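Side-chain contacts in glucose-6-phosphate isomerase (Chlamydia trachomatis D/UW-3/CX, PDB 6OTU), which catalyses the reversible isomerisation of glucose-6-phosphate to fructose-6-phosphate: residues Ser19-Ala22 with Leu23-Ala27; Leu313-Leu316 with Ser317-Gly321; Arg197-Leu201 with Glu202-Val206. One frame throughout, in Å; residues are numbered along the deposited sequence.

Contact 1. Residues Ser19-Ala22 with Leu23-Ala27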
loop_
_atom_site.group_PDB
_atom_site.type_symbol
_atom_site.label_atom_id
_atom_site.label_comp_id
_atom_site.label_asym_id
_atom_site.label_seq_id
_atom_site.Cartn_x
_atom_site.Cartn_y
_atom_site.Cartn_z
ATOM N N SER A 19 -13.102 32.535 -7.918
ATOM C CA SER A 19 -12.429 31.592 -8.810
ATOM C C SER A 19 -12.957 30.172 -8.647
ATOM O O SER A 19 -12.971 29.398 -9.617
ATOM C CB SER A 19 -10.923 31.584 -8.572
ATOM O OG SER A 19 -10.282 32.742 -9.079
ATOM N N LEU A 20 -13.352 29.793 -7.427
ATOM C CA LEU A 20 -13.983 28.492 -7.255
ATOM C C LEU A 20 -15.327 28.447 -7.965
ATOM O O LEU A 20 -15.678 27.437 -8.584
ATOM C CB LEU A 20 -14.139 28.159 -5.775
ATOM C CG LEU A 20 -14.575 26.691 -5.729
ATOM C CD1 LEU A 20 -13.363 25.749 -5.697
ATOM C CD2 LEU A 20 -15.546 26.411 -4.594
ATOM N N VAL A 21 -16.074 29.550 -7.923
ATOM C CA VAL A 21 -17.325 29.629 -8.672
ATOM C C VAL A 21 -17.074 29.436 -10.171
ATOM O O VAL A 21 -17.774 28.669 -10.844
ATOM C CB VAL A 21 -18.029 30.963 -8.354
ATOM C CG1 VAL A 21 -19.061 31.332 -9.424
ATOM C CG2 VAL A 21 -18.643 30.884 -6.963
ATOM N N ALA A 22 -16.064 30.112 -10.716
ATOM C CA ALA A 22 -15.731 29.891 -12.124
ATOM C C ALA A 22 -15.352 28.438 -12.382
ATOM O O ALA A 22 -15.712 27.865 -13.417
ATOM C CB ALA A 22 -14.590 30.812 -12.548
ATOM N N LEU A 23 -14.621 27.824 -11.447
ATOM C CA LEU A 23 -14.148 26.466 -11.668
ATOM C C LEU A 23 -15.295 25.457 -11.647
ATOM O O LEU A 23 -15.221 24.417 -12.318
ATOM C CB LEU A 23 -13.088 26.123 -10.618
ATOM C CG LEU A 23 -11.662 26.617 -10.879
ATOM C CD1 LEU A 23 -10.851 26.639 -9.574
ATOM C CD2 LEU A 23 -10.983 25.752 -11.946
ATOM N N GLN A 24 -16.349 25.741 -10.875
ATOM C CA GLN A 24 -17.490 24.833 -10.821
ATOM C C GLN A 24 -18.211 24.792 -12.156
ATOM O O GLN A 24 -18.685 23.733 -12.567
ATOM C CB GLN A 24 -18.450 25.241 -9.704
ATOM C CG GLN A 24 -17.894 24.978 -8.312
ATOM C CD GLN A 24 -18.841 25.400 -7.203
ATOM O OE1 GLN A 24 -19.510 26.439 -7.293
ATOM N NE2 GLN A 24 -18.900 24.596 -6.145
ATOM N N GLU A 25 -18.286 25.932 -12.852
ATOM C CA GLU A 25 -18.828 25.949 -14.212
ATOM C C GLU A 25 -17.934 25.180 -15.174
ATOM O O GLU A 25 -18.423 24.428 -16.017
ATOM C CB GLU A 25 -19.006 27.389 -14.689
ATOM C CG GLU A 25 -19.482 28.317 -13.598
ATOM C CD GLU A 25 -20.086 29.596 -14.126
ATOM O OE1 GLU A 25 -20.840 30.246 -13.367
ATOM O OE2 GLU A 25 -19.806 29.947 -15.296
ATOM N N MET A 26 -16.621 25.346 -15.050
ATOM C CA MET A 26 -15.699 24.652 -15.940
ATOM C C MET A 26 -15.727 23.150 -15.706
ATOM O O MET A 26 -15.644 22.369 -16.661
ATOM C CB MET A 26 -14.280 25.201 -15.755
ATOM C CG MET A 26 -14.153 26.664 -16.060
ATOM S SD MET A 26 -12.487 27.299 -15.788
ATOM C CE MET A 26 -12.901 29.025 -15.503
ATOM N N ALA A 27 -15.865 22.727 -14.447
ATOM C CA ALA A 27 -15.890 21.305 -14.124
ATOM C C ALA A 27 -17.053 20.559 -14.773
ATOM O O ALA A 27 -17.024 19.324 -14.811
ATOM C CB ALA A 27 -15.942 21.105 -12.600
#
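Ala22 and Met26 meet one turn apart on the short α-helix 18-26 near the N-terminus, where the apolar contact between them is a classic i to i+4 pairing. Met26 has CG opposite the carbonyl carbon (chi1 -60°) and an extended chain beyond it, which runs back along the helix until CE lies 3.8 Å from CB of Ala22. The thioether thus lies alongside the preceding turn, with CG of Met26 3.3 Å from O of Ala22. That same carbonyl accepts the backbone N of Met26 at 3.1 Å. One turn earlier, N of Leu23 bonds O of Ser19 at 2.9 Å, and the isobutyl group of Leu23 stays close to this oxygen. Leu20 and Gln24 form the second i to i+4 side-chain pair. With its CG anti to the backbone N (chi1 -170°), Leu20 brings CD2 to 4.1 Å from NE2 of Gln24, a loose apolar-to-amide approach in which the two chains run at a slant to each other. Helix 65-77 receives Leu23 and Met26, which touch Ala70, whereas helix 313-327 meets Leu23 through Trp323 and Leu327. The buried side chains Leu20, Leu23 and Met26 face the protein, Leu20 against Phe14 and Leu15, while Val21, Gln24 and Glu25 are exposed. On that exposed side the extended Glu25 chain passes CG 3.3 Å from O of Val21, whose carbonyl receives N of Glu25 only weakly.

Contact 2. Residues Leu313-Leu316 with Ser317-Gly321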
loop_
_atom_site.group_PDB
_atom_site.type_symbol
_atom_site.label_atom_id
_atom_site.label_comp_id
_atom_site.label_asym_id
_atom_site.label_seq_id
_atom_site.Cartn_x
_atom_site.Cartn_y
_atom_site.Cartn_z
ATOM N N LEU A 313 6.266 23.939 -8.449
ATOM C CA LEU A 313 5.945 22.510 -8.470
ATOM C C LEU A 313 4.929 22.123 -7.397
ATOM O O LEU A 313 3.837 21.650 -7.754
ATOM C CB LEU A 313 7.244 21.697 -8.395
ATOM C CG LEU A 313 8.149 21.803 -9.634
ATOM C CD1 LEU A 313 9.544 21.354 -9.315
ATOM C CD2 LEU A 313 7.576 20.998 -10.813
ATOM N N PRO A 314 5.176 22.335 -6.095
ATOM C CA PRO A 314 4.175 21.901 -5.110
ATOM C C PRO A 314 2.853 22.651 -5.201
ATOM O O PRO A 314 1.803 22.055 -4.930
ATOM C CB PRO A 314 4.880 22.130 -3.766
ATOM C CG PRO A 314 5.892 23.155 -4.030
ATOM C CD PRO A 314 6.344 22.956 -5.439
ATOM N N LEU A 315 2.865 23.916 -5.616
ATOM C CA LEU A 315 1.622 24.666 -5.744
ATOM C C LEU A 315 0.783 24.164 -6.915
ATOM O O LEU A 315 -0.442 24.067 -6.808
ATOM C CB LEU A 315 1.925 26.160 -5.907
ATOM C CG LEU A 315 0.668 27.032 -5.871
ATOM C CD1 LEU A 315 -0.122 26.724 -4.599
ATOM C CD2 LEU A 315 1.020 28.511 -5.951
ATOM N N LEU A 316 1.422 23.861 -8.049
ATOM C CA LEU A 316 0.695 23.297 -9.182
ATOM C C LEU A 316 0.128 21.927 -8.833
ATOM O O LEU A 316 -1.049 21.646 -9.079
ATOM C CB LEU A 316 1.621 23.198 -10.400
ATOM C CG LEU A 316 1.096 22.734 -11.760
ATOM C CD1 LEU A 316 -0.224 23.410 -12.117
ATOM C CD2 LEU A 316 2.136 23.026 -12.845
ATOM N N SER A 317 0.957 21.062 -8.252
ATOM C CA SER A 317 0.490 19.728 -7.914
ATOM C C SER A 317 -0.668 19.794 -6.917
ATOM O O SER A 317 -1.663 19.081 -7.068
ATOM C CB SER A 317 1.653 18.900 -7.382
ATOM O OG SER A 317 1.178 17.836 -6.585
ATOM N N ALA A 318 -0.593 20.716 -5.950
ATOM C CA ALA A 318 -1.695 20.908 -5.012
ATOM C C ALA A 318 -2.976 21.335 -5.727
ATOM O O ALA A 318 -4.052 20.784 -5.460
ATOM C CB ALA A 318 -1.314 21.931 -3.946
ATOM N N MET A 319 -2.887 22.311 -6.648
ATOM C CA MET A 319 -4.104 22.827 -7.282
ATOM C C MET A 319 -4.689 21.829 -8.284
ATOM O O MET A 319 -5.919 21.684 -8.382
ATOM C CB MET A 319 -3.829 24.176 -7.955
ATOM C CG MET A 319 -3.340 25.238 -6.999
ATOM S SD MET A 319 -4.391 25.430 -5.544
ATOM C CE MET A 319 -5.880 26.050 -6.325
ATOM N N LEU A 320 -3.834 21.112 -9.021
ATOM C CA LEU A 320 -4.327 20.010 -9.851
ATOM C C LEU A 320 -5.011 18.938 -8.999
ATOM O O LEU A 320 -6.010 18.340 -9.417
ATOM C CB LEU A 320 -3.173 19.407 -10.650
ATOM C CG LEU A 320 -2.587 20.283 -11.769
ATOM C CD1 LEU A 320 -1.268 19.725 -12.268
ATOM C CD2 LEU A 320 -3.591 20.429 -12.917
ATOM N N GLY A 321 -4.495 18.681 -7.796
ATOM C CA GLY A 321 -5.181 17.746 -6.907
ATOM C C GLY A 321 -6.542 18.260 -6.472
ATOM O O GLY A 321 -7.514 17.506 -6.423
#
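Leu316 and Leu320 form an i to i+4 leucine pair on the first turns of α-helix 313-327, where all the touching residues are buried and four regular backbone hydrogen bonds hold the turns beneath them. Within 313-321 the polar contacts are backbone bonds. N of Ser317 reaches O of Leu313 at 3.0 Å with an N-H...O angle of 173°, and N of Leu320 reaches O of Leu316 at 2.8 Å, almost straight at 176°. The two intervening bonds, from Ala318 to Pro314 and from Met319 to Leu315, are more bent. Pro314 has no N-H to give, but its carbonyl still serves the following turn. At the N-terminal end, the side chain of Asn312 accepts N of Leu315, and His303 bonds to N of Leu313.

The apolar contacts lie on two neighbouring faces of the helix. On one, the anti CG of Leu316 (chi1 -176°) sends CD1 toward the next turn, where Leu320, with CG beside its own N, leans back to meet it. CD1 of Leu316 meets CD1 of Leu320 at 3.8 Å and CG of Leu320 at 3.9 Å, a methyl-to-branch contact between side chains set at a slant. Tyr56 of strand 54-57 and Tyr58 in the following loop touch both leucines. On the next face, Leu315 CD1 approaches Met319 CG at 4.3 Å, a looser pairing. The bend at chi2 places the methionine SD and the bend at chi3 turns CE, and the end of the chain leads away from the preceding turn to pack on Leu71, Leu74 and Thr75 of helix 65-77. Closer to the backbone, CG of Met319 lies 3.1 Å from O of Leu315.

Contact 3. Residues Arg197-Leu201 with Glu202-Val206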
loop_
_atom_site.group_PDB
_atom_site.type_symbol
_atom_site.label_atom_id
_atom_site.label_comp_id
_atom_site.label_asym_id
_atom_site.label_seq_id
_atom_site.Cartn_x
_atom_site.Cartn_y
_atom_site.Cartn_z
ATOM N N ARG A 197 16.044 -11.872 15.565
ATOM C CA ARG A 197 16.526 -13.103 14.956
ATOM C C ARG A 197 17.729 -12.852 14.058
ATOM O O ARG A 197 18.554 -13.750 13.862
ATOM C CB ARG A 197 15.397 -13.762 14.162
ATOM C CG ARG A 197 15.748 -15.107 13.559
ATOM C CD ARG A 197 14.781 -15.458 12.444
ATOM N NE ARG A 197 14.634 -16.901 12.274
ATOM C CZ ARG A 197 15.162 -17.592 11.267
ATOM N NH1 ARG A 197 15.873 -16.963 10.335
ATOM N NH2 ARG A 197 14.977 -18.910 11.189
ATOM N N GLU A 198 17.873 -11.640 13.534
ATOM C CA GLU A 198 18.828 -11.383 12.462
ATOM C C GLU A 198 20.120 -10.697 12.896
ATOM O O GLU A 198 21.101 -10.760 12.148
ATOM C CB GLU A 198 18.167 -10.524 11.374
ATOM C CG GLU A 198 16.925 -11.164 10.750
ATOM C CD GLU A 198 17.236 -12.470 10.022
ATOM O OE1 GLU A 198 18.357 -12.586 9.471
ATOM O OE2 GLU A 198 16.365 -13.373 9.999
ATOM N N ILE A 199 20.167 -10.047 14.063
ATOM C CA ILE A 199 21.223 -9.080 14.360
ATOM C C ILE A 199 22.179 -9.607 15.425
ATOM O O ILE A 199 21.829 -10.442 16.271
ATOM C CB ILE A 199 20.627 -7.726 14.798
ATOM C CG1 ILE A 199 19.923 -7.870 16.155
ATOM C CG2 ILE A 199 19.655 -7.201 13.741
ATOM C CD1 ILE A 199 19.186 -6.637 16.618
ATOM N N ASP A 200 23.402 -9.088 15.379
ATOM C CA ASP A 200 24.394 -9.275 16.435
ATOM C C ASP A 200 24.289 -8.076 17.377
ATOM O O ASP A 200 24.647 -6.953 17.003
ATOM C CB ASP A 200 25.783 -9.403 15.808
ATOM C CG ASP A 200 26.912 -9.500 16.828
ATOM O OD1 ASP A 200 26.666 -9.586 18.054
ATOM O OD2 ASP A 200 28.077 -9.488 16.374
ATOM N N LEU A 201 23.782 -8.311 18.594
ATOM C CA LEU A 201 23.521 -7.207 19.518
ATOM C C LEU A 201 24.794 -6.437 19.836
ATOM O O LEU A 201 24.776 -5.202 19.909
ATOM C CB LEU A 201 22.874 -7.720 20.809
ATOM C CG LEU A 201 21.454 -8.308 20.736
ATOM C CD1 LEU A 201 21.034 -8.914 22.073
ATOM C CD2 LEU A 201 20.428 -7.280 20.269
ATOM N N GLU A 202 25.916 -7.147 20.013
ATOM C CA GLU A 202 27.175 -6.469 20.309
ATOM C C GLU A 202 27.552 -5.482 19.211
ATOM O O GLU A 202 28.237 -4.489 19.476
ATOM C CB GLU A 202 28.290 -7.490 20.515
ATOM C CG GLU A 202 29.284 -7.063 21.577
ATOM C CD GLU A 202 29.986 -8.240 22.229
ATOM O OE1 GLU A 202 30.397 -8.108 23.406
ATOM O OE2 GLU A 202 30.125 -9.295 21.561
ATOM N N GLN A 203 27.086 -5.722 17.984
ATOM C CA GLN A 203 27.372 -4.872 16.839
ATOM C C GLN A 203 26.244 -3.899 16.527
ATOM O O GLN A 203 26.314 -3.185 15.523
ATOM C CB GLN A 203 27.667 -5.741 15.611
ATOM C CG GLN A 203 29.120 -6.173 15.494
ATOM C CD GLN A 203 30.088 -4.998 15.616
ATOM O OE1 GLN A 203 30.090 -4.097 14.777
ATOM N NE2 GLN A 203 30.909 -5.006 16.667
ATOM N N THR A 204 25.213 -3.840 17.361
ATOM C CA THR A 204 23.976 -3.146 17.026
ATOM C C THR A 204 23.854 -1.866 17.837
ATOM O O THR A 204 24.050 -1.873 19.056
ATOM C CB THR A 204 22.751 -4.039 17.278
ATOM O OG1 THR A 204 22.784 -5.180 16.405
ATOM C CG2 THR A 204 21.475 -3.267 17.022
ATOM N N LEU A 205 23.532 -0.777 17.156
ATOM C CA LEU A 205 23.127 0.465 17.792
ATOM C C LEU A 205 21.601 0.581 17.706
ATOM O O LEU A 205 21.028 0.483 16.617
ATOM C CB LEU A 205 23.814 1.652 17.105
ATOM C CG LEU A 205 23.304 3.025 17.551
ATOM C CD1 LEU A 205 23.804 3.315 18.966
ATOM C CD2 LEU A 205 23.707 4.135 16.579
ATOM N N VAL A 206 20.939 0.759 18.847
ATOM C CA VAL A 206 19.478 0.839 18.880
ATOM C C VAL A 206 19.079 2.300 19.019
ATOM O O VAL A 206 19.422 2.946 20.012
ATOM C CB VAL A 206 18.889 0.013 20.034
ATOM C CG1 VAL A 206 17.370 0.212 20.094
ATOM C CG2 VAL A 206 19.259 -1.458 19.897
#
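Asp200 O receives two donors from the residues that follow, the hydroxyl OG1 of Thr204 at 2.6 Å and the backbone N of Gln203 at 2.9 Å. They arrive from opposite faces of the carbonyl plane, the hydroxyl standing 58° out of it and the amide 54°, so the oxygen is gripped from both sides away from its lone-pair directions. Thr204 also gives its own N to O of Leu201 at 2.9 Å. Main chain and side chain of this one threonine thereby tie the strand's first residue to Leu201 in the short 3-10 turn and to Asp200 just ahead of it.

The carboxylate of Asp200 folds over the same turn. A chi1 of 176° swings it toward the residues that follow, where OD1 makes a weak bond of 3.2 Å to N of Glu202, in the manner of an Asx turn, while OD2 lies 3.6 Å from CG of Gln203. The Asp200 and Glu202 side chains run side by side in the same direction; OD1 of the former and OE2 of the latter are 4.9 Å apart, and both residues are exposed, where solvent could screen the like charges.

Packing is lighter. Ile199 crosses Thr204 at about a right angle, its CD1 4.1 Å from the threonine CG2.

At the start of the segment, NH2 of Arg197 bonds Ser177 O of the second subunit. The chain leads from helix 189-196 into strand 204-209 of the five-stranded parallel sheet. Ile199 and Thr204 rest on Thr151 of adjacent strand 151-155, and Leu201 packs on Tyr229 of helix 216-231.

Overall arrangement
Contact 2 is the core member of the set, with every touching residue buried; contact 1 is partly buried and contact 3 lies at the surface. The first two share surroundings: their centres are about 17 Å apart on the same side of the chain's centre, and although they do not touch each other, both pack on helix 65-77, while contact 1 also meets the helix that carries contact 2. Contact 3 is remote, its centre about 43 Å from contact 2 and 58 Å from contact 1. The chemistry changes accordingly: the helical contacts combine i to i+4 backbone bonds with apolar pairs, whereas 197-206 relies on two i to i+3 backbone bonds, a threonine hydroxyl and a weak carboxylate bond at a strand's entrance.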